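Local coordinates for pyridoxal phosphate homeostasis protein (PDB 3CPG) that probably binds pyridoxal 5'-phosphate and takes part in the homeostasis of this cofactor, on a TIM-barrel scaffold, at residues A[164-169]-A[200-205]; A[216-221]-A[251-256]; A[245-250]-A[261-266]. All coordinates share one frame; numbering follows the deposited sequence.

Interaction 1. Residues A[164-169]-A[200-205]; sequences LLEVNE and GLMTIG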
ATOM      1  N   LEU A 164      -0.438   5.788  -5.922  1.00  4.36           N
ATOM      2  CA  LEU A 164       0.672   5.001  -6.434  1.00  4.42           C
ATOM      3  C   LEU A 164       0.157   4.500  -7.772  1.00  4.80           C
ATOM      4  O   LEU A 164      -1.019   4.152  -7.894  1.00  6.41           O
ATOM      5  CB  LEU A 164       1.002   3.798  -5.539  1.00  4.85           C
ATOM      6  CG  LEU A 164       1.447   4.036  -4.093  1.00  3.46           C
ATOM      7  CD1 LEU A 164       2.035   2.741  -3.530  1.00  3.35           C
ATOM      8  CD2 LEU A 164       2.489   5.146  -4.031  1.00  4.68           C
ATOM      9  N   LEU A 165       1.015   4.502  -8.783  1.00  4.57           N
ATOM     10  CA  LEU A 165       0.622   4.002 -10.092  1.00  4.86           C
ATOM     11  C   LEU A 165       0.804   2.495 -10.034  1.00  4.59           C
ATOM     12  O   LEU A 165       1.911   1.996  -9.806  1.00  3.60           O
ATOM     13  CB  LEU A 165       1.504   4.598 -11.194  1.00  5.36           C
ATOM     14  CG  LEU A 165       1.380   3.955 -12.582  1.00  4.87           C
ATOM     15  CD1 LEU A 165      -0.065   4.028 -13.078  1.00  4.90           C
ATOM     16  CD2 LEU A 165       2.320   4.668 -13.546  1.00  7.34           C
ATOM     17  N   GLU A 166      -0.296   1.775 -10.217  1.00  4.61           N
ATOM     18  CA  GLU A 166      -0.291   0.319 -10.179  1.00  5.28           C
ATOM     19  C   GLU A 166       0.079  -0.196 -11.558  1.00  5.29           C
ATOM     20  O   GLU A 166      -0.610   0.094 -12.533  1.00  6.84           O
ATOM     21  CB  GLU A 166      -1.682  -0.186  -9.799  1.00  6.03           C
ATOM     22  CG  GLU A 166      -1.807  -1.689  -9.677  1.00  8.51           C
ATOM     23  CD  GLU A 166      -3.247  -2.110  -9.468  1.00 12.14           C
ATOM     24  OE1 GLU A 166      -4.051  -1.972 -10.413  1.00 19.48           O
ATOM     25  OE2 GLU A 166      -3.575  -2.565  -8.358  1.00 17.97           O
ATOM     26  N   VAL A 167       1.159  -0.967 -11.630  1.00  4.63           N
ATOM     27  CA  VAL A 167       1.622  -1.505 -12.899  1.00  4.98           C
ATOM     28  C   VAL A 167       1.456  -3.018 -12.948  1.00  5.98           C
ATOM     29  O   VAL A 167       1.692  -3.710 -11.958  1.00  6.75           O
ATOM     30  CB  VAL A 167       3.114  -1.169 -13.132  1.00  5.09           C
ATOM     31  CG1 VAL A 167       3.557  -1.678 -14.498  1.00  4.40           C
ATOM     32  CG2 VAL A 167       3.332   0.330 -13.027  1.00  4.70           C
ATOM     33  N   ASN A 168       1.050  -3.521 -14.108  1.00  5.19           N
ATOM     34  CA  ASN A 168       0.864  -4.955 -14.295  1.00  6.11           C
ATOM     35  C   ASN A 168       2.220  -5.560 -14.644  1.00  7.16           C
ATOM     36  O   ASN A 168       2.744  -5.327 -15.732  1.00  7.62           O
ATOM     37  CB  ASN A 168      -0.128  -5.209 -15.434  1.00  8.47           C
ATOM     38  CG  ASN A 168      -0.358  -6.690 -15.699  1.00  8.83           C
ATOM     39  OD1 ASN A 168       0.279  -7.555 -15.096  1.00  9.11           O
ATOM     40  ND2 ASN A 168      -1.273  -6.986 -16.615  1.00 11.75           N
ATOM     41  N   GLU A 169       2.786  -6.322 -13.713  1.00  6.29           N
ATOM     42  CA  GLU A 169       4.085  -6.964 -13.922  1.00  8.12           C
ATOM     43  C   GLU A 169       3.923  -8.483 -13.985  1.00 10.21           C
ATOM     44  O   GLU A 169       4.899  -9.224 -13.851  1.00 12.30           O
ATOM     45  CB  GLU A 169       5.038  -6.612 -12.772  1.00  7.70           C
ATOM     46  CG  GLU A 169       5.263  -5.118 -12.573  1.00  7.15           C
ATOM     47  CD  GLU A 169       6.229  -4.527 -13.587  1.00  7.76           C
ATOM     48  OE1 GLU A 169       6.575  -5.228 -14.562  1.00  8.33           O
ATOM     49  OE2 GLU A 169       6.640  -3.357 -13.408  1.00  7.85           O
ATOM     50  N   GLY A 200       4.745   7.051  -5.817  1.00  4.62           N
ATOM     51  CA  GLY A 200       5.480   5.858  -6.193  1.00  4.95           C
ATOM     52  C   GLY A 200       4.679   4.907  -7.065  1.00  4.61           C
ATOM     53  O   GLY A 200       3.653   5.285  -7.638  1.00  4.15           O
ATOM     54  N   LEU A 201       5.161   3.673  -7.174  1.00  4.58           N
ATOM     55  CA  LEU A 201       4.515   2.641  -7.978  1.00  3.50           C
ATOM     56  C   LEU A 201       4.135   1.439  -7.110  1.00  4.53           C
ATOM     57  O   LEU A 201       4.658   1.263  -6.014  1.00  4.14           O
ATOM     58  CB  LEU A 201       5.460   2.180  -9.093  1.00  3.54           C
ATOM     59  CG  LEU A 201       6.078   3.270  -9.980  1.00  3.14           C
ATOM     60  CD1 LEU A 201       7.037   2.633 -10.974  1.00  5.16           C
ATOM     61  CD2 LEU A 201       4.986   4.041 -10.696  1.00  3.65           C
HETATM   62  N   MSE A 202       3.229   0.611  -7.621  1.00  5.14           N
HETATM   63  CA  MSE A 202       2.773  -0.575  -6.903  1.00  5.53           C
HETATM   64  C   MSE A 202       2.526  -1.700  -7.894  1.00  5.43           C
HETATM   65  O   MSE A 202       2.198  -1.453  -9.049  1.00  4.27           O
HETATM   66  CB  MSE A 202       1.458  -0.267  -6.162  1.00  4.64           C
HETATM   67  CG  MSE A 202       0.872  -1.428  -5.313  1.00  6.57           C
HETATM   68 SE   MSE A 202      -0.147  -2.816  -6.226  1.00 12.35          SE
HETATM   69  CE  MSE A 202      -1.906  -2.229  -5.769  1.00  7.62           C
ATOM     70  N   THR A 203       2.708  -2.937  -7.453  1.00  5.84           N
ATOM     71  CA  THR A 203       2.402  -4.068  -8.315  1.00  5.73           C
ATOM     72  C   THR A 203       2.020  -5.276  -7.482  1.00  6.79           C
ATOM     73  O   THR A 203       2.494  -5.459  -6.357  1.00  4.86           O
ATOM     74  CB  THR A 203       3.572  -4.468  -9.242  1.00  6.08           C
ATOM     75  OG1 THR A 203       3.102  -5.419 -10.208  1.00  3.92           O
ATOM     76  CG2 THR A 203       4.692  -5.117  -8.449  1.00  5.60           C
ATOM     77  N   ILE A 204       1.127  -6.083  -8.038  1.00  7.17           N
ATOM     78  CA  ILE A 204       0.684  -7.303  -7.386  1.00  8.29           C
ATOM     79  C   ILE A 204       1.696  -8.400  -7.738  1.00  8.55           C
ATOM     80  O   ILE A 204       1.741  -9.454  -7.105  1.00  8.82           O
ATOM     81  CB  ILE A 204      -0.722  -7.688  -7.876  1.00  9.23           C
ATOM     82  CG1 ILE A 204      -1.709  -6.575  -7.506  1.00 10.39           C
ATOM     83  CG2 ILE A 204      -1.150  -9.015  -7.265  1.00 11.78           C
ATOM     84  CD1 ILE A 204      -3.120  -6.803  -8.021  1.00 12.46           C
ATOM     85  N   GLY A 205       2.517  -8.132  -8.750  1.00  8.16           N
ATOM     86  CA  GLY A 205       3.534  -9.084  -9.163  1.00  9.09           C
ATOM     87  C   GLY A 205       2.980 -10.216  -9.999  1.00  9.05           C
ATOM     88  O   GLY A 205       2.018 -10.033 -10.743  1.00  9.66           O
TER
HETATM   89  O   HOH W   1      -0.533  -4.901 -10.238  1.00  7.40           O
HETATM   90  O   HOH W   2       1.247  -7.414 -11.633  1.00  7.56           O
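Leu165 and Leu201 sit side by side on neighbouring parallel strands of the TIM barrel, the two strands of the beta-alpha-beta unit formed by strand 161-166, helix 183-191 and strand 196-202. Leu165 takes part in both directions: its N donates to Gly200 O (3.0 Å), and its O accepts from Met202 N, which approaches from above the carbonyl plane. Val167 N then bonds Met202 O (2.8 Å) nearly head-on, with a C=O...N angle of 174°. The two leucines point the same way, with Leu201 CD2 3.6 Å from Leu165 CB, beneath helices 183-191 and 211-231. The opposite face carries Leu164, Glu166 and Met202, a selenomethionine. The extended side chain of Glu166, its CG anti to the backbone N (chi1 -178°), runs alongside Met202 and brings OE2 to 3.1 Å from the CE methyl, while OE1 is held by Gln122. Further along, a side chain takes over the link. Thr203 OG1, swung away from its own N (chi1 -170°), donates to Val167 O at 2.8 Å and accepts from Gly205 N at 3.1 Å, which makes an ST turn. A water joins Val167 O to Ile204 N, and a second one joins Glu169 N to Thr203 OG1 and Gly205 O. Glu169 lays its CG across this hydroxyl and sends OE2 to His220. With water included, Thr203 OG1 is gripped by three bonds, so its rotation is probably fixed, and together with the two waters it keeps the segments joined past the last main-chain bond between them, Val167 N to Met202 O.

Interaction 2. Residues A[216-221]-A[251-256]; sequences RGFSHL and ELAIAE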
ATOM      1  N   ARG A 216      12.012 -10.394 -12.254  1.00  5.41           N
ATOM      2  CA  ARG A 216      11.974  -9.523 -13.424  1.00  4.67           C
ATOM      3  C   ARG A 216      10.933  -8.418 -13.279  1.00  6.32           C
ATOM      4  O   ARG A 216      11.181  -7.266 -13.649  1.00  5.62           O
ATOM      5  CB  ARG A 216      11.701 -10.338 -14.693  1.00  6.80           C
ATOM      6  CG  ARG A 216      11.730  -9.503 -15.975  1.00  8.48           C
ATOM      7  CD  ARG A 216      11.627 -10.378 -17.213  1.00 11.62           C
ATOM      8  NE  ARG A 216      12.696 -11.372 -17.261  1.00 12.43           N
ATOM      9  CZ  ARG A 216      12.506 -12.680 -17.119  1.00 13.35           C
ATOM     10  NH1 ARG A 216      11.287 -13.155 -16.924  1.00 14.25           N
ATOM     11  NH2 ARG A 216      13.539 -13.511 -17.161  1.00 14.82           N
ATOM     12  N   GLY A 217       9.770  -8.772 -12.738  1.00  5.15           N
ATOM     13  CA  GLY A 217       8.708  -7.801 -12.545  1.00  5.51           C
ATOM     14  C   GLY A 217       9.026  -6.741 -11.502  1.00  5.00           C
ATOM     15  O   GLY A 217       8.718  -5.563 -11.701  1.00  6.34           O
ATOM     16  N   PHE A 218       9.628  -7.145 -10.387  1.00  4.74           N
ATOM     17  CA  PHE A 218       9.978  -6.188  -9.333  1.00  4.11           C
ATOM     18  C   PHE A 218      11.093  -5.278  -9.831  1.00  5.45           C
ATOM     19  O   PHE A 218      11.112  -4.077  -9.552  1.00  5.73           O
ATOM     20  CB  PHE A 218      10.444  -6.912  -8.065  1.00  3.96           C
ATOM     21  CG  PHE A 218       9.373  -7.722  -7.387  1.00  5.15           C
ATOM     22  CD1 PHE A 218       8.041  -7.310  -7.410  1.00  6.07           C
ATOM     23  CD2 PHE A 218       9.706  -8.869  -6.674  1.00  5.64           C
ATOM     24  CE1 PHE A 218       7.061  -8.028  -6.728  1.00  6.67           C
ATOM     25  CE2 PHE A 218       8.732  -9.594  -5.986  1.00  7.98           C
ATOM     26  CZ  PHE A 218       7.408  -9.172  -6.013  1.00  7.12           C
ATOM     27  N   SER A 219      12.029  -5.868 -10.567  1.00  5.26           N
ATOM     28  CA  SER A 219      13.148  -5.123 -11.123  1.00  4.48           C
ATOM     29  C   SER A 219      12.612  -4.081 -12.099  1.00  5.09           C
ATOM     30  O   SER A 219      13.063  -2.940 -12.116  1.00  5.75           O
ATOM     31  CB  SER A 219      14.100  -6.079 -11.848  1.00  4.39           C
ATOM     32  OG  SER A 219      15.192  -5.380 -12.417  1.00  8.67           O
ATOM     33  N   HIS A 220      11.638  -4.480 -12.912  1.00  5.22           N
ATOM     34  CA  HIS A 220      11.054  -3.568 -13.880  1.00  5.15           C
ATOM     35  C   HIS A 220      10.383  -2.399 -13.170  1.00  5.68           C
ATOM     36  O   HIS A 220      10.522  -1.253 -13.593  1.00  6.78           O
ATOM     37  CB  HIS A 220      10.050  -4.307 -14.764  1.00  6.36           C
ATOM     38  CG  HIS A 220       9.341  -3.423 -15.742  1.00  8.25           C
ATOM     39  ND1 HIS A 220       8.283  -2.616 -15.385  1.00  8.62           N
ATOM     40  CD2 HIS A 220       9.547  -3.212 -17.064  1.00  7.38           C
ATOM     41  CE1 HIS A 220       7.866  -1.946 -16.445  1.00  7.95           C
ATOM     42  NE2 HIS A 220       8.616  -2.289 -17.477  1.00  7.80           N
ATOM     43  N   LEU A 221       9.673  -2.683 -12.080  1.00  5.07           N
ATOM     44  CA  LEU A 221       9.002  -1.622 -11.335  1.00  3.70           C
ATOM     45  C   LEU A 221      10.021  -0.637 -10.764  1.00  4.26           C
ATOM     46  O   LEU A 221       9.819   0.573 -10.821  1.00  4.00           O
ATOM     47  CB  LEU A 221       8.161  -2.204 -10.191  1.00  3.00           C
ATOM     48  CG  LEU A 221       7.063  -1.251  -9.708  1.00  3.17           C
ATOM     49  CD1 LEU A 221       6.004  -1.109 -10.792  1.00  5.41           C
ATOM     50  CD2 LEU A 221       6.436  -1.789  -8.423  1.00  4.01           C
ATOM     51  N   GLU A 251      10.823 -11.537   0.361  1.00  9.92           N
ATOM     52  CA  GLU A 251      12.285 -11.578   0.344  1.00  9.74           C
ATOM     53  C   GLU A 251      12.799 -11.114  -1.022  1.00  9.35           C
ATOM     54  O   GLU A 251      13.726 -10.312  -1.106  1.00 10.77           O
ATOM     55  CB  GLU A 251      12.796 -12.998   0.621  1.00 10.66           C
ATOM     56  CG  GLU A 251      12.851 -13.415   2.087  1.00 13.59           C
ATOM     57  CD  GLU A 251      11.485 -13.575   2.721  1.00 14.43           C
ATOM     58  OE1 GLU A 251      10.506 -13.840   1.989  1.00 16.40           O
ATOM     59  OE2 GLU A 251      11.400 -13.458   3.961  1.00 17.06           O
ATOM     60  N   LEU A 252      12.190 -11.619  -2.090  1.00  9.51           N
ATOM     61  CA  LEU A 252      12.595 -11.248  -3.444  1.00 10.51           C
ATOM     62  C   LEU A 252      12.296  -9.774  -3.726  1.00  8.99           C
ATOM     63  O   LEU A 252      13.088  -9.072  -4.355  1.00  9.45           O
ATOM     64  CB  LEU A 252      11.868 -12.126  -4.467  1.00 13.29           C
ATOM     65  CG  LEU A 252      12.160 -13.628  -4.413  1.00 17.31           C
ATOM     66  CD1 LEU A 252      11.199 -14.370  -5.327  1.00 19.05           C
ATOM     67  CD2 LEU A 252      13.604 -13.886  -4.822  1.00 19.13           C
ATOM     68  N   ALA A 253      11.147  -9.308  -3.254  1.00  7.90           N
ATOM     69  CA  ALA A 253      10.761  -7.918  -3.460  1.00  6.10           C
ATOM     70  C   ALA A 253      11.779  -7.005  -2.795  1.00  5.80           C
ATOM     71  O   ALA A 253      12.212  -6.013  -3.373  1.00  7.66           O
ATOM     72  CB  ALA A 253       9.375  -7.663  -2.871  1.00  5.14           C
ATOM     73  N   ILE A 254      12.163  -7.347  -1.574  1.00  6.13           N
ATOM     74  CA  ILE A 254      13.122  -6.530  -0.851  1.00  6.24           C
ATOM     75  C   ILE A 254      14.491  -6.560  -1.530  1.00  6.50           C
ATOM     76  O   ILE A 254      15.191  -5.547  -1.571  1.00  6.80           O
ATOM     77  CB  ILE A 254      13.203  -6.976   0.623  1.00  5.14           C
ATOM     78  CG1 ILE A 254      11.857  -6.687   1.301  1.00  6.53           C
ATOM     79  CG2 ILE A 254      14.327  -6.240   1.341  1.00  7.44           C
ATOM     80  CD1 ILE A 254      11.727  -7.216   2.708  1.00  6.90           C
ATOM     81  N   ALA A 255      14.864  -7.710  -2.084  1.00  6.92           N
ATOM     82  CA  ALA A 255      16.137  -7.818  -2.786  1.00  7.87           C
ATOM     83  C   ALA A 255      16.124  -6.898  -4.005  1.00  8.13           C
ATOM     84  O   ALA A 255      17.170  -6.391  -4.420  1.00  9.80           O
ATOM     85  CB  ALA A 255      16.382  -9.263  -3.229  1.00  8.67           C
ATOM     86  N   GLU A 256      14.940  -6.680  -4.578  1.00  7.40           N
ATOM     87  CA  GLU A 256      14.808  -5.830  -5.757  1.00  8.03           C
ATOM     88  C   GLU A 256      14.460  -4.366  -5.467  1.00  7.46           C
ATOM     89  O   GLU A 256      14.097  -3.620  -6.375  1.00  8.32           O
ATOM     90  CB  GLU A 256      13.779  -6.424  -6.727  1.00  7.63           C
ATOM     91  CG  GLU A 256      14.201  -7.740  -7.397  1.00 10.80           C
ATOM     92  CD  GLU A 256      15.508  -7.634  -8.175  1.00 12.97           C
ATOM     93  OE1 GLU A 256      15.767  -6.574  -8.786  1.00 12.60           O
ATOM     94  OE2 GLU A 256      16.272  -8.626  -8.189  1.00 16.41           O
TER
HETATM   95  O   HOH W   3      17.365  -5.538 -11.031  1.00 16.64           O
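Phe218 and Ala253 make the central touch between two outer helices of the TIM barrel, helix 211-231 and the short helix 250-255. The methyl of Ala253 lies over one face of the phenyl ring in a CH-pi contact, with CB 4.0 Å from the ring centroid, 23° off the ring normal and displaced toward the rim. The same side of the ring rests on the helix backbone: CD2 is 3.5 Å from Ala253 CA. Leu252 CB adds a looser apolar touch at CE2. The ring reaches this place because CG stands beside its own backbone N (chi1 -66°), and Met244 and Asp249 of the loop before helix 250-255 also pack on it. Next to the ring, the stems of two side chains meet, Phe218 CB and Glu256 CB being 3.6 Å apart. Glu256 is the first residue past helix 250-255, and its chain bends at chi2 to carry the carboxylate over to Ser219 on helix 211-231. There, salt bridges from OE2 to Arg215 and from OE1 to Arg222 anchor it, and these paired charges probably keep the carboxylate from turning. The contact thus runs from a buried aromatic patch to a charged, partly exposed margin. At that margin Glu256 OE1 comes within 3.5 Å of Ser219 CB, and a water bridges the two residues, donating to Glu256 OE1 at 2.9 Å and bonded to Ser219 OG at 2.6 Å.

Interaction 3. Residues A[245-250]-A[261-266]; sequences GMTGDM and VRVGTA. With ACT (acetate ion), chain B.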
ATOM      1  N   GLY A 245       5.711  -7.005  -3.041  1.00  5.50           N
ATOM      2  CA  GLY A 245       6.121  -8.080  -2.161  1.00  6.00           C
ATOM      3  C   GLY A 245       5.037  -8.331  -1.132  1.00  7.49           C
ATOM      4  O   GLY A 245       4.520  -7.398  -0.521  1.00  7.12           O
HETATM    5  N   MSE A 246       4.676  -9.595  -0.956  1.00  7.68           N
HETATM    6  CA  MSE A 246       3.657  -9.973   0.009  1.00  8.44           C
HETATM    7  C   MSE A 246       4.186 -11.173   0.780  1.00  8.59           C
HETATM    8  O   MSE A 246       5.393 -11.421   0.775  1.00  7.71           O
HETATM    9  CB  MSE A 246       2.353 -10.300  -0.715  1.00 12.28           C
HETATM   10  CG  MSE A 246       1.854  -9.122  -1.538  1.00 16.46           C
HETATM   11 SE   MSE A 246       0.067  -9.310  -2.260  1.00 29.13          SE
HETATM   12  CE  MSE A 246       0.500 -10.620  -3.575  1.00 21.61           C
ATOM     13  N   THR A 247       3.303 -11.917   1.437  1.00  8.57           N
ATOM     14  CA  THR A 247       3.737 -13.064   2.232  1.00  9.84           C
ATOM     15  C   THR A 247       4.632 -14.075   1.516  1.00 11.05           C
ATOM     16  O   THR A 247       5.644 -14.509   2.064  1.00 12.54           O
ATOM     17  CB  THR A 247       2.527 -13.830   2.820  1.00  9.12           C
ATOM     18  OG1 THR A 247       1.827 -12.986   3.741  1.00  8.87           O
ATOM     19  CG2 THR A 247       2.992 -15.089   3.558  1.00  9.78           C
ATOM     20  N   GLY A 248       4.270 -14.440   0.292  1.00 10.44           N
ATOM     21  CA  GLY A 248       5.042 -15.438  -0.428  1.00 10.69           C
ATOM     22  C   GLY A 248       6.292 -15.013  -1.176  1.00 11.96           C
ATOM     23  O   GLY A 248       7.112 -15.862  -1.532  1.00 13.60           O
ATOM     24  N   ASP A 249       6.462 -13.717  -1.407  1.00  9.58           N
ATOM     25  CA  ASP A 249       7.628 -13.264  -2.154  1.00  9.83           C
ATOM     26  C   ASP A 249       8.280 -11.991  -1.625  1.00 10.09           C
ATOM     27  O   ASP A 249       9.002 -11.320  -2.367  1.00 10.79           O
ATOM     28  CB  ASP A 249       7.237 -13.050  -3.621  1.00  9.11           C
ATOM     29  CG  ASP A 249       6.142 -12.011  -3.783  1.00 11.33           C
ATOM     30  OD1 ASP A 249       5.874 -11.292  -2.798  1.00 11.71           O
ATOM     31  OD2 ASP A 249       5.555 -11.899  -4.882  1.00 11.30           O
HETATM   32  N   MSE A 250       8.058 -11.654  -0.357  1.00 10.46           N
HETATM   33  CA  MSE A 250       8.648 -10.423   0.168  1.00  9.94           C
HETATM   34  C   MSE A 250      10.182 -10.390   0.158  1.00 10.26           C
HETATM   35  O   MSE A 250      10.780  -9.330  -0.032  1.00  8.02           O
HETATM   36  CB  MSE A 250       8.123 -10.114   1.580  1.00 12.50           C
HETATM   37  CG  MSE A 250       8.525 -11.088   2.662  1.00 14.99           C
HETATM   38 SE   MSE A 250       7.959 -10.463   4.416  1.00 25.44          SE
HETATM   39  CE  MSE A 250       6.221 -11.252   4.447  1.00 20.22           C
ATOM     40  N   VAL A 261       6.119  -3.459   1.742  1.00  5.60           N
ATOM     41  CA  VAL A 261       5.667  -4.816   1.481  1.00  5.16           C
ATOM     42  C   VAL A 261       4.266  -4.882   2.071  1.00  5.82           C
ATOM     43  O   VAL A 261       4.018  -4.313   3.131  1.00  7.32           O
ATOM     44  CB  VAL A 261       6.579  -5.883   2.136  1.00  3.75           C
ATOM     45  CG1 VAL A 261       7.944  -5.875   1.455  1.00  5.08           C
ATOM     46  CG2 VAL A 261       6.717  -5.628   3.633  1.00  5.72           C
ATOM     47  N   ARG A 262       3.354  -5.541   1.360  1.00  6.10           N
ATOM     48  CA  ARG A 262       1.962  -5.670   1.790  1.00  5.57           C
ATOM     49  C   ARG A 262       1.742  -7.097   2.277  1.00  4.87           C
ATOM     50  O   ARG A 262       1.684  -8.030   1.483  1.00  6.55           O
ATOM     51  CB  ARG A 262       1.026  -5.359   0.617  1.00  4.15           C
ATOM     52  CG  ARG A 262       1.296  -4.017  -0.049  1.00  5.69           C
ATOM     53  CD  ARG A 262       0.228  -3.697  -1.084  1.00  5.25           C
ATOM     54  NE  ARG A 262       0.108  -4.750  -2.090  1.00  7.11           N
ATOM     55  CZ  ARG A 262       0.949  -4.926  -3.106  1.00  8.48           C
ATOM     56  NH1 ARG A 262       1.985  -4.113  -3.269  1.00  6.02           N
ATOM     57  NH2 ARG A 262       0.757  -5.925  -3.957  1.00  8.75           N
ATOM     58  N   VAL A 263       1.599  -7.257   3.589  1.00  5.38           N
ATOM     59  CA  VAL A 263       1.455  -8.582   4.175  1.00  4.43           C
ATOM     60  C   VAL A 263       0.125  -8.848   4.874  1.00  5.50           C
ATOM     61  O   VAL A 263      -0.311  -8.080   5.734  1.00  5.02           O
ATOM     62  CB  VAL A 263       2.604  -8.837   5.178  1.00  5.16           C
ATOM     63  CG1 VAL A 263       2.575 -10.278   5.662  1.00  8.13           C
ATOM     64  CG2 VAL A 263       3.944  -8.517   4.519  1.00  7.37           C
ATOM     65  N   GLY A 264      -0.507  -9.955   4.497  1.00  6.22           N
ATOM     66  CA  GLY A 264      -1.771 -10.335   5.093  1.00  6.78           C
ATOM     67  C   GLY A 264      -1.665 -11.643   5.857  1.00  7.90           C
ATOM     68  O   GLY A 264      -1.641 -11.654   7.085  1.00  7.41           O
ATOM     69  N   THR A 265      -1.575 -12.746   5.119  1.00  7.76           N
ATOM     70  CA  THR A 265      -1.503 -14.081   5.705  1.00  9.60           C
ATOM     71  C   THR A 265      -0.408 -14.312   6.750  1.00  8.55           C
ATOM     72  O   THR A 265      -0.662 -14.925   7.791  1.00  7.69           O
ATOM     73  CB  THR A 265      -1.364 -15.144   4.598  1.00 11.17           C
ATOM     74  OG1 THR A 265      -2.455 -15.009   3.681  1.00 16.56           O
ATOM     75  CG2 THR A 265      -1.383 -16.539   5.185  1.00 14.42           C
ATOM     76  N   ALA A 266       0.802 -13.831   6.487  1.00  7.58           N
ATOM     77  CA  ALA A 266       1.896 -14.031   7.431  1.00  7.80           C
ATOM     78  C   ALA A 266       1.614 -13.383   8.784  1.00  8.09           C
ATOM     79  O   ALA A 266       2.217 -13.750   9.795  1.00 10.24           O
ATOM     80  CB  ALA A 266       3.199 -13.492   6.852  1.00  8.80           C
TER
HETATM   81  C   ACT B 301      -0.609 -12.102   1.702  1.00 11.27           C
HETATM   82  O   ACT B 301      -1.653 -12.154   2.328  1.00 11.57           O
HETATM   83  OXT ACT B 301       0.334 -11.463   2.138  1.00  8.36           O
HETATM   84  CH3 ACT B 301      -0.487 -12.831   0.386  1.00 13.68           C
HETATM   85  O   HOH W   4       3.682  -7.441  -4.950  1.00 11.34           O
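Gly245 O accepts from Arg262 N (2.9 Å), so the loop that follows strand 241-243 of the TIM barrel is tied to strand 260-263, and CA of Met246, a selenomethionine like Met250, comes within 3.1 Å of Arg262 O in a CA-H...O contact. Further on, Thr247, Gly264 and Thr265 together hold an acetate ion, probably from the crystallisation liquor. Its OXT accepts from Thr247 OG1 (2.7 Å), Thr247 N and Gly264 N, while its O accepts from Thr265 N (2.9 Å). With Gly264 near Lys57, the predicted attachment point of pyridoxal phosphate, this cluster of donors is consistent with a pocket for the cofactor's phosphate. Thr247 keeps its hydroxyl on the side of its own N (chi1 -64°), which lets its N and its OG1 reach the same acetate oxygen, OXT, and OG1 in turn accepts from Ala266 N at 3.1 Å. A valine in place of Thr247 would probably leave Ala266 N without this acceptor and take one of three donors from the anion's oxygen. The CE methyl of Met250 lies 3.6 Å from Val263 CG2, the two side chains crossing at about a right angle. The loop is braced from within by Met246 N, which donates to Asp249 OD1. Arg262 directs its guanidinium to Thr203 O through NH2 and to Ser243 OG through NH1; selenium atom SE of Met246 approaches it obliquely, 3.8 Å from NH2.

Interaction 1 comes first along the chain and is complete before the others open: its two strands close a loop of 30 residues that includes helix 183-191. The chain then enters helix 211-231, where interaction 2 begins. Before that contact closes, interaction 3 opens in the loop 245-250; helix 250-255 completes interaction 2, and strand 260-263 completes interaction 3, so these two cross. Strand 260-263 also pairs with strand 51-55 near the start of the barrel. The three contacts adjoin: Glu169 meets His220 between interactions 1 and 2, Thr203 O meets Arg262 between 1 and 3, and Ala253 packs on Gly245 between 2 and 3, joining sheet, outer helices and the loops near Lys57.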